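Local coordinates for protein CG14216 (Drosophila melanogaster, PDB 3P9Y) that probably removes phosphate from phosphoserine in the C-terminal domain of RNA polymerase II, as a phosphatase with a fold like that of low-molecular-weight tyrosine phosphatases, at residues Thr160-Ile163 with Asn164-Lys168; Glu178-Gln181 with Glu182-Arg186; Ala26-Phe29 with Leu30-Gly34. The protein carries 2 engineered substitutions. All coordinates share one frame; numbering follows the deposited sequence.

Contact 1. Residues Thr160-Ile163 with Asn164-Lys168; sequences TDMI and NMMAK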
loop_
_atom_site.group_PDB
_atom_site.type_symbol
_atom_site.label_atom_id
_atom_site.label_comp_id
_atom_site.label_asym_id
_atom_site.label_seq_id
_atom_site.Cartn_x
_atom_site.Cartn_y
_atom_site.Cartn_z
ATOM N N THR A 160 -1.066 9.933 3.354
ATOM C CA THR A 160 -0.222 10.969 2.778
ATOM C C THR A 160 0.028 12.084 3.792
ATOM O O THR A 160 1.141 12.586 3.892
ATOM C CB THR A 160 -0.830 11.548 1.489
ATOM O OG1 THR A 160 -0.899 10.520 0.495
ATOM C CG2 THR A 160 0.025 12.688 0.963
ATOM N N ASP A 161 -0.999 12.464 4.546
ATOM C CA ASP A 161 -0.816 13.437 5.621
ATOM C C ASP A 161 0.223 12.938 6.615
ATOM O O ASP A 161 1.053 13.709 7.100
ATOM C CB ASP A 161 -2.128 13.700 6.358
ATOM C CG ASP A 161 -3.130 14.464 5.518
ATOM O OD1 ASP A 161 -2.714 15.201 4.599
ATOM O OD2 ASP A 161 -4.340 14.329 5.784
ATOM N N MET A 162 0.174 11.646 6.919
ATOM C CA MET A 162 1.109 11.067 7.875
ATOM C C MET A 162 2.539 11.122 7.341
ATOM O O MET A 162 3.458 11.514 8.057
ATOM C CB MET A 162 0.736 9.623 8.184
ATOM C CG MET A 162 1.642 9.000 9.222
ATOM S SD MET A 162 1.226 7.291 9.600
ATOM C CE MET A 162 1.745 6.466 8.095
ATOM N N ILE A 163 2.726 10.726 6.085
ATOM C CA ILE A 163 4.058 10.696 5.488
ATOM C C ILE A 163 4.597 12.117 5.346
ATOM O O ILE A 163 5.765 12.375 5.596
ATOM C CB ILE A 163 4.058 10.007 4.109
ATOM C CG1 ILE A 163 3.591 8.552 4.228
ATOM C CG2 ILE A 163 5.449 10.072 3.486
ATOM C CD1 ILE A 163 4.567 7.634 4.953
ATOM N N ASN A 164 3.731 13.039 4.944
ATOM C CA ASN A 164 4.108 14.437 4.827
ATOM C C ASN A 164 4.663 14.963 6.150
ATOM O O ASN A 164 5.673 15.654 6.172
ATOM C CB ASN A 164 2.905 15.270 4.384
ATOM C CG ASN A 164 3.286 16.676 3.991
ATOM O OD1 ASN A 164 4.135 16.885 3.116
ATOM N ND2 ASN A 164 2.658 17.660 4.634
ATOM N N MET A 165 4.001 14.611 7.249
ATOM C CA MET A 165 4.417 15.038 8.579
ATOM C C MET A 165 5.815 14.505 8.905
ATOM O O MET A 165 6.693 15.237 9.374
ATOM C CB MET A 165 3.405 14.541 9.622
ATOM C CG MET A 165 3.829 14.747 11.076
ATOM S SD MET A 165 2.699 13.968 12.263
ATOM C CE MET A 165 2.862 12.247 11.796
ATOM N N MET A 166 6.023 13.225 8.638
ATOM C CA MET A 166 7.284 12.586 8.960
ATOM C C MET A 166 8.415 13.070 8.060
ATOM O O MET A 166 9.570 13.091 8.478
ATOM C CB MET A 166 7.123 11.074 8.879
ATOM C CG MET A 166 6.211 10.552 9.980
ATOM S SD MET A 166 5.887 8.800 9.828
ATOM C CE MET A 166 5.173 8.721 8.190
ATOM N N ALA A 167 8.072 13.486 6.845
ATOM C CA ALA A 167 9.056 13.977 5.886
ATOM C C ALA A 167 9.631 15.314 6.333
ATOM O O ALA A 167 10.728 15.689 5.931
ATOM C CB ALA A 167 8.432 14.111 4.495
ATOM N N LYS A 168 8.886 16.034 7.163
ATOM C CA LYS A 168 9.327 17.338 7.635
ATOM C C LYS A 168 10.307 17.228 8.799
ATOM O O LYS A 168 10.882 18.231 9.226
ATOM C CB LYS A 168 8.126 18.189 8.044
ATOM C CG LYS A 168 7.242 18.604 6.876
ATOM C CD LYS A 168 5.956 19.256 7.359
ATOM C CE LYS A 168 5.057 19.642 6.197
ATOM N NZ LYS A 168 3.705 20.077 6.665
#
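Met-162, Ile-163 and Met-166 bring their side chains together on the buried side of helix 149-167, an alpha-helix of a phosphatase fold like that of the low-molecular-weight tyrosine phosphatases. The shared partner is the methyl of Met-166. That chain leaves CB beside its own backbone N (chi1 -68°), runs straight through chi2, then bends at chi3, which carries CE back over the preceding turn. There Met-166 CE lies 3.7 Å from Met-162 CG, the two side chains meeting at a slant, and 3.5 Å from Ile-163 CD1, closer than carbon atoms usually pack. Met-162 sends CG the other way, opposite its backbone N (chi1 -177°), and is likewise bent at chi3; its CE comes within 4.1 Å of Met-166 CE. Met-165 repeats this shape on a partly exposed flank, and its CE is 4.3 Å from Met-162 CG, a lighter contact. Beneath the side chains the i to i+4 ladder is unbroken: Asn-164 N donates to Thr-160 O at 2.8 Å, nearly straight, whereas the last step, Ala-167 N to Ile-163 O, is more bent at 143°. Met-162 also reaches Val-113 of strand 111-114, Met-166 reaches Ile-111, and Ile-163 touches both, so the cluster seats this helix on the central sheet, while Met-162 and Met-165 both touch Phe-183 of helix 172-187. Asp-161 instead turns its carboxylate to a salt bridge with Arg-187. The Met-166 methyl also rests against the backbone of the preceding turn, with CE 3.3 Å from Met-162 O.

Contact 2. Residues Glu178-Gln181 with Glu182-Arg186; sequences ELIQ and EFEER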
loop_
_atom_site.group_PDB
_atom_site.type_symbol
_atom_site.label_atom_id
_atom_site.label_comp_id
_atom_site.label_asym_id
_atom_site.label_seq_id
_atom_site.Cartn_x
_atom_site.Cartn_y
_atom_site.Cartn_z
ATOM N N GLU A 178 7.093 10.651 18.944
ATOM C CA GLU A 178 6.273 11.782 19.350
ATOM C C GLU A 178 5.327 12.202 18.226
ATOM O O GLU A 178 4.195 12.584 18.493
ATOM C CB GLU A 178 7.138 12.966 19.796
ATOM C CG GLU A 178 7.813 12.764 21.156
ATOM C CD GLU A 178 8.446 14.042 21.696
ATOM O OE1 GLU A 178 8.511 15.044 20.949
ATOM O OE2 GLU A 178 8.878 14.046 22.871
ATOM N N LEU A 179 5.789 12.128 16.978
ATOM C CA LEU A 179 4.961 12.516 15.833
ATOM C C LEU A 179 3.785 11.554 15.657
ATOM O O LEU A 179 2.686 11.967 15.307
ATOM C CB LEU A 179 5.785 12.557 14.545
ATOM C CG LEU A 179 6.843 13.659 14.452
ATOM C CD1 LEU A 179 7.680 13.464 13.202
ATOM C CD2 LEU A 179 6.195 15.047 14.474
ATOM N N ILE A 180 4.024 10.270 15.899
ATOM C CA ILE A 180 2.969 9.273 15.798
ATOM C C ILE A 180 1.877 9.570 16.822
ATOM O O ILE A 180 0.697 9.536 16.500
ATOM C CB ILE A 180 3.507 7.851 16.033
ATOM C CG1 ILE A 180 4.311 7.384 14.816
ATOM C CG2 ILE A 180 2.354 6.871 16.306
ATOM C CD1 ILE A 180 5.031 6.064 15.036
ATOM N N GLN A 181 2.272 9.872 18.053
ATOM C CA GLN A 181 1.296 10.143 19.101
ATOM C C GLN A 181 0.505 11.415 18.784
ATOM O O GLN A 181 -0.705 11.459 18.985
ATOM C CB GLN A 181 1.979 10.257 20.466
ATOM C CG GLN A 181 1.029 10.549 21.633
ATOM C CD GLN A 181 0.040 9.419 21.896
ATOM O OE1 GLN A 181 0.358 8.246 21.725
ATOM N NE2 GLN A 181 -1.161 9.774 22.322
ATOM N N GLU A 182 1.187 12.447 18.292
ATOM C CA GLU A 182 0.521 13.695 17.924
ATOM C C GLU A 182 -0.519 13.439 16.836
ATOM O O GLU A 182 -1.640 13.943 16.904
ATOM C CB GLU A 182 1.539 14.725 17.436
ATOM C CG GLU A 182 0.919 16.049 16.993
ATOM C CD GLU A 182 0.273 16.813 18.138
ATOM O OE1 GLU A 182 0.554 16.483 19.312
ATOM O OE2 GLU A 182 -0.513 17.749 17.865
ATOM N N PHE A 183 -0.144 12.641 15.842
ATOM C CA PHE A 183 -1.045 12.285 14.752
ATOM C C PHE A 183 -2.253 11.519 15.291
ATOM O O PHE A 183 -3.388 11.772 14.887
ATOM C CB PHE A 183 -0.310 11.435 13.714
ATOM C CG PHE A 183 -1.036 11.309 12.396
ATOM C CD1 PHE A 183 -0.821 12.226 11.380
ATOM C CD2 PHE A 183 -1.918 10.267 12.173
ATOM C CE1 PHE A 183 -1.484 12.110 10.161
ATOM C CE2 PHE A 183 -2.584 10.144 10.962
ATOM C CZ PHE A 183 -2.360 11.067 9.951
ATOM N N GLU A 184 -2.002 10.588 16.207
ATOM C CA GLU A 184 -3.063 9.770 16.784
ATOM C C GLU A 184 -4.078 10.639 17.518
ATOM O O GLU A 184 -5.280 10.441 17.392
ATOM C CB GLU A 184 -2.471 8.721 17.734
ATOM C CG GLU A 184 -1.792 7.567 17.014
ATOM C CD GLU A 184 -0.973 6.686 17.936
ATOM O OE1 GLU A 184 -0.327 7.218 18.865
ATOM O OE2 GLU A 184 -0.962 5.463 17.718
ATOM N N GLU A 185 -3.583 11.612 18.271
ATOM C CA GLU A 185 -4.438 12.479 19.062
ATOM C C GLU A 185 -5.245 13.434 18.180
ATOM O O GLU A 185 -6.397 13.736 18.481
ATOM C CB GLU A 185 -3.602 13.272 20.066
ATOM C CG GLU A 185 -3.016 12.408 21.184
ATOM C CD GLU A 185 -2.275 13.209 22.240
ATOM O OE1 GLU A 185 -2.331 14.452 22.207
ATOM O OE2 GLU A 185 -1.638 12.590 23.111
ATOM N N ARG A 186 -4.645 13.899 17.089
ATOM C CA ARG A 186 -5.277 14.917 16.256
ATOM C C ARG A 186 -6.257 14.311 15.257
ATOM O O ARG A 186 -7.302 14.893 14.974
ATOM C CB ARG A 186 -4.216 15.728 15.512
ATOM C CG ARG A 186 -4.784 16.934 14.774
ATOM C CD ARG A 186 -3.737 18.036 14.606
ATOM N NE ARG A 186 -4.236 19.168 13.822
ATOM C CZ ARG A 186 -4.368 19.150 12.501
ATOM N NH1 ARG A 186 -4.050 18.053 11.818
ATOM N NH2 ARG A 186 -4.822 20.220 11.860
#
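Gln-181 and Glu-185, one turn apart on helix 172-187, join their side chains on the solvent side by a single hydrogen bond. Gln-181 NE2 donates to Glu-185 OE2 at 3.0 Å and 167°, with the acceptor close to the amide plane but reached from the anti side of a carboxylate whose plane stands 73° from that of the amide. The bend of Gln-181 at chi2 (65°) folds its amide toward the following turn. The other end of that amide is less favourably placed: Gln-181 OE1 lies 3.1 Å from Glu-184 OE1, two acceptors that would probably repel each other.

Packing is tighter where Glu-184 runs alongside Ile-180, both pointing the same way. Glu-184 CD approaches Ile-180 CG2 to 3.7 Å, and its CG sits 3.2 Å from Ile-180 O, the carbonyl that also accepts Glu-184 N at 2.9 Å. OE2 of this carboxylate is taken by the backbone N of Ile-191, which ties the helix to the segment leading into strand 192-197. Phe-183 is buried with its ring directed away from the preceding turn, and together with Leu-179 it packs on helix 149-167, through Met-165 and, for Phe-183, also Met-162 and Val-158.

Contact 3. Residues Ala26-Phe29 with Leu30-Gly34; sequences AHNF and LAKKG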
loop_
_atom_site.group_PDB
_atom_site.type_symbol
_atom_site.label_atom_id
_atom_site.label_comp_id
_atom_site.label_asym_id
_atom_site.label_seq_id
_atom_site.Cartn_x
_atom_site.Cartn_y
_atom_site.Cartn_z
ATOM N N ALA A 26 -3.156 4.648 -2.534
ATOM C CA ALA A 26 -2.116 5.354 -1.791
ATOM C C ALA A 26 -0.884 5.584 -2.664
ATOM O O ALA A 26 -0.241 6.630 -2.576
ATOM C CB ALA A 26 -1.731 4.576 -0.535
ATOM N N HIS A 27 -0.550 4.601 -3.493
ATOM C CA HIS A 27 0.603 4.713 -4.376
ATOM C C HIS A 27 0.418 5.945 -5.243
ATOM O O HIS A 27 1.300 6.796 -5.335
ATOM C CB HIS A 27 0.732 3.473 -5.269
ATOM C CG HIS A 27 2.006 3.423 -6.064
ATOM N ND1 HIS A 27 2.709 2.254 -6.269
ATOM C CD2 HIS A 27 2.703 4.394 -6.702
ATOM C CE1 HIS A 27 3.784 2.506 -6.995
ATOM N NE2 HIS A 27 3.803 3.797 -7.273
ATOM N N ASN A 28 -0.749 6.035 -5.872
ATOM C CA ASN A 28 -1.034 7.096 -6.824
ATOM C C ASN A 28 -0.973 8.472 -6.174
ATOM O O ASN A 28 -0.354 9.396 -6.703
ATOM C CB ASN A 28 -2.408 6.878 -7.452
ATOM C CG ASN A 28 -2.762 7.954 -8.450
ATOM O OD1 ASN A 28 -2.380 7.890 -9.616
ATOM N ND2 ASN A 28 -3.485 8.960 -7.989
ATOM N N PHE A 29 -1.604 8.598 -5.014
ATOM C CA PHE A 29 -1.665 9.874 -4.319
ATOM C C PHE A 29 -0.270 10.298 -3.866
ATOM O O PHE A 29 0.164 11.414 -4.138
ATOM C CB PHE A 29 -2.615 9.767 -3.121
ATOM C CG PHE A 29 -3.163 11.085 -2.661
ATOM C CD1 PHE A 29 -4.391 11.539 -3.122
ATOM C CD2 PHE A 29 -2.460 11.869 -1.766
ATOM C CE1 PHE A 29 -4.902 12.757 -2.694
ATOM C CE2 PHE A 29 -2.965 13.087 -1.337
ATOM C CZ PHE A 29 -4.187 13.528 -1.798
ATOM N N LEU A 30 0.433 9.401 -3.180
ATOM C CA LEU A 30 1.784 9.683 -2.702
ATOM C C LEU A 30 2.707 10.120 -3.838
ATOM O O LEU A 30 3.474 11.066 -3.683
ATOM C CB LEU A 30 2.378 8.457 -2.000
ATOM C CG LEU A 30 1.881 8.203 -0.574
ATOM C CD1 LEU A 30 2.213 6.777 -0.133
ATOM C CD2 LEU A 30 2.463 9.224 0.403
ATOM N N ALA A 31 2.632 9.430 -4.974
ATOM C CA ALA A 31 3.488 9.742 -6.115
ATOM C C ALA A 31 3.177 11.132 -6.672
ATOM O O ALA A 31 4.081 11.875 -7.042
ATOM C CB ALA A 31 3.327 8.692 -7.202
ATOM N N LYS A 32 1.894 11.474 -6.732
ATOM C CA LYS A 32 1.474 12.787 -7.209
ATOM C C LYS A 32 1.919 13.904 -6.268
ATOM O O LYS A 32 2.114 15.040 -6.699
ATOM C CB LYS A 32 -0.043 12.833 -7.388
ATOM C CG LYS A 32 -0.534 12.123 -8.635
ATOM C CD LYS A 32 -2.049 12.181 -8.745
ATOM C CE LYS A 32 -2.525 11.606 -10.071
ATOM N NZ LYS A 32 -4.004 11.734 -10.245
ATOM N N LYS A 33 2.085 13.585 -4.988
ATOM C CA LYS A 33 2.590 14.563 -4.023
ATOM C C LYS A 33 4.118 14.544 -3.935
ATOM O O LYS A 33 4.701 15.170 -3.057
ATOM C CB LYS A 33 1.980 14.344 -2.635
ATOM C CG LYS A 33 0.462 14.479 -2.590
ATOM C CD LYS A 33 -0.007 15.802 -3.175
ATOM C CE LYS A 33 -1.518 15.959 -3.069
ATOM N NZ LYS A 33 -2.013 17.163 -3.808
ATOM N N GLY A 34 4.764 13.819 -4.843
ATOM C CA GLY A 34 6.204 13.923 -5.014
ATOM C C GLY A 34 7.054 12.930 -4.240
ATOM O O GLY A 34 8.278 13.065 -4.190
#
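The Phe-29 ring meets Lys-33 obliquely, while the imidazole of His-27 has the methyl of Ala-31 at its edge, near the ring plane. Both pairs are spaced i to i+4 on helix 22-32, the helix of a beta-alpha-beta unit between parallel strands 11-16 and 36-41. For Phe-29 the contact is with the aliphatic part of the lysine: CE of Lys-33 is 3.7 Å from CE2 of the ring and 3.8 Å from CZ. Lys-33 achieves this by bending at chi2 (-53°), which brings CG and CE against the CE2 side of the ring before the chain continues extended to NZ. The ring also meets that of Phe-157, and contacts Ala-156 and Thr-160 of helix 149-167. The His-27 contact is lighter, CD2 to Ala-31 CB being 4.4 Å; ND1 of this imidazole is hydrogen-bonded to Ser-39 OG on strand 36-41.

The third flat group, the Asn-28 amide, is crossed at a slant by the extended Lys-32 chain, with ND2 3.5 Å from Lys-32 CE, a contact with the methylene chain. Leu-30, on the buried side, lays CG 3.3 Å from Ala-26 O and touches Val-14 and Val-37 of the sheet and Ile-163 of helix 149-167, so this face joins helix, sheet and neighbouring helix.

The backbone bonds show where the helix gives out. Leu-30 N to Ala-26 O is nearly straight, 164°, but Lys-33 N to Phe-29 O has closed to 141°, and Lys-33 is the first residue to leave helical angles. Gly-34, with positive phi, then forms the C-prime position of a Schellman motif, in which Phe-35 N returns to Leu-30 O and Gly-34 N lies 3.0 Å from its acceptor, Ala-31 O.

Along the chain the order is contact 3, contact 1, contact 2, each within a single helix: 22-32, 149-167 and 172-187. Contact 1 lies between the others in space as well, its centre about 12 Å from each of theirs, whereas the centres of contacts 2 and 3 are about 22 Å apart and the two do not touch, their nearest atoms being about 11 Å apart. Met-162 CA packs against Phe-183 CE1 at 3.6 Å, and Ile-163 CG1 against Leu-30 CD2 at 4.0 Å. Helix 149-167 therefore bridges the first helix of the fold and the last, linking the N-terminal beta-alpha-beta unit to the C-terminal helix that precedes edge strand 192-197 of the five-stranded sheet.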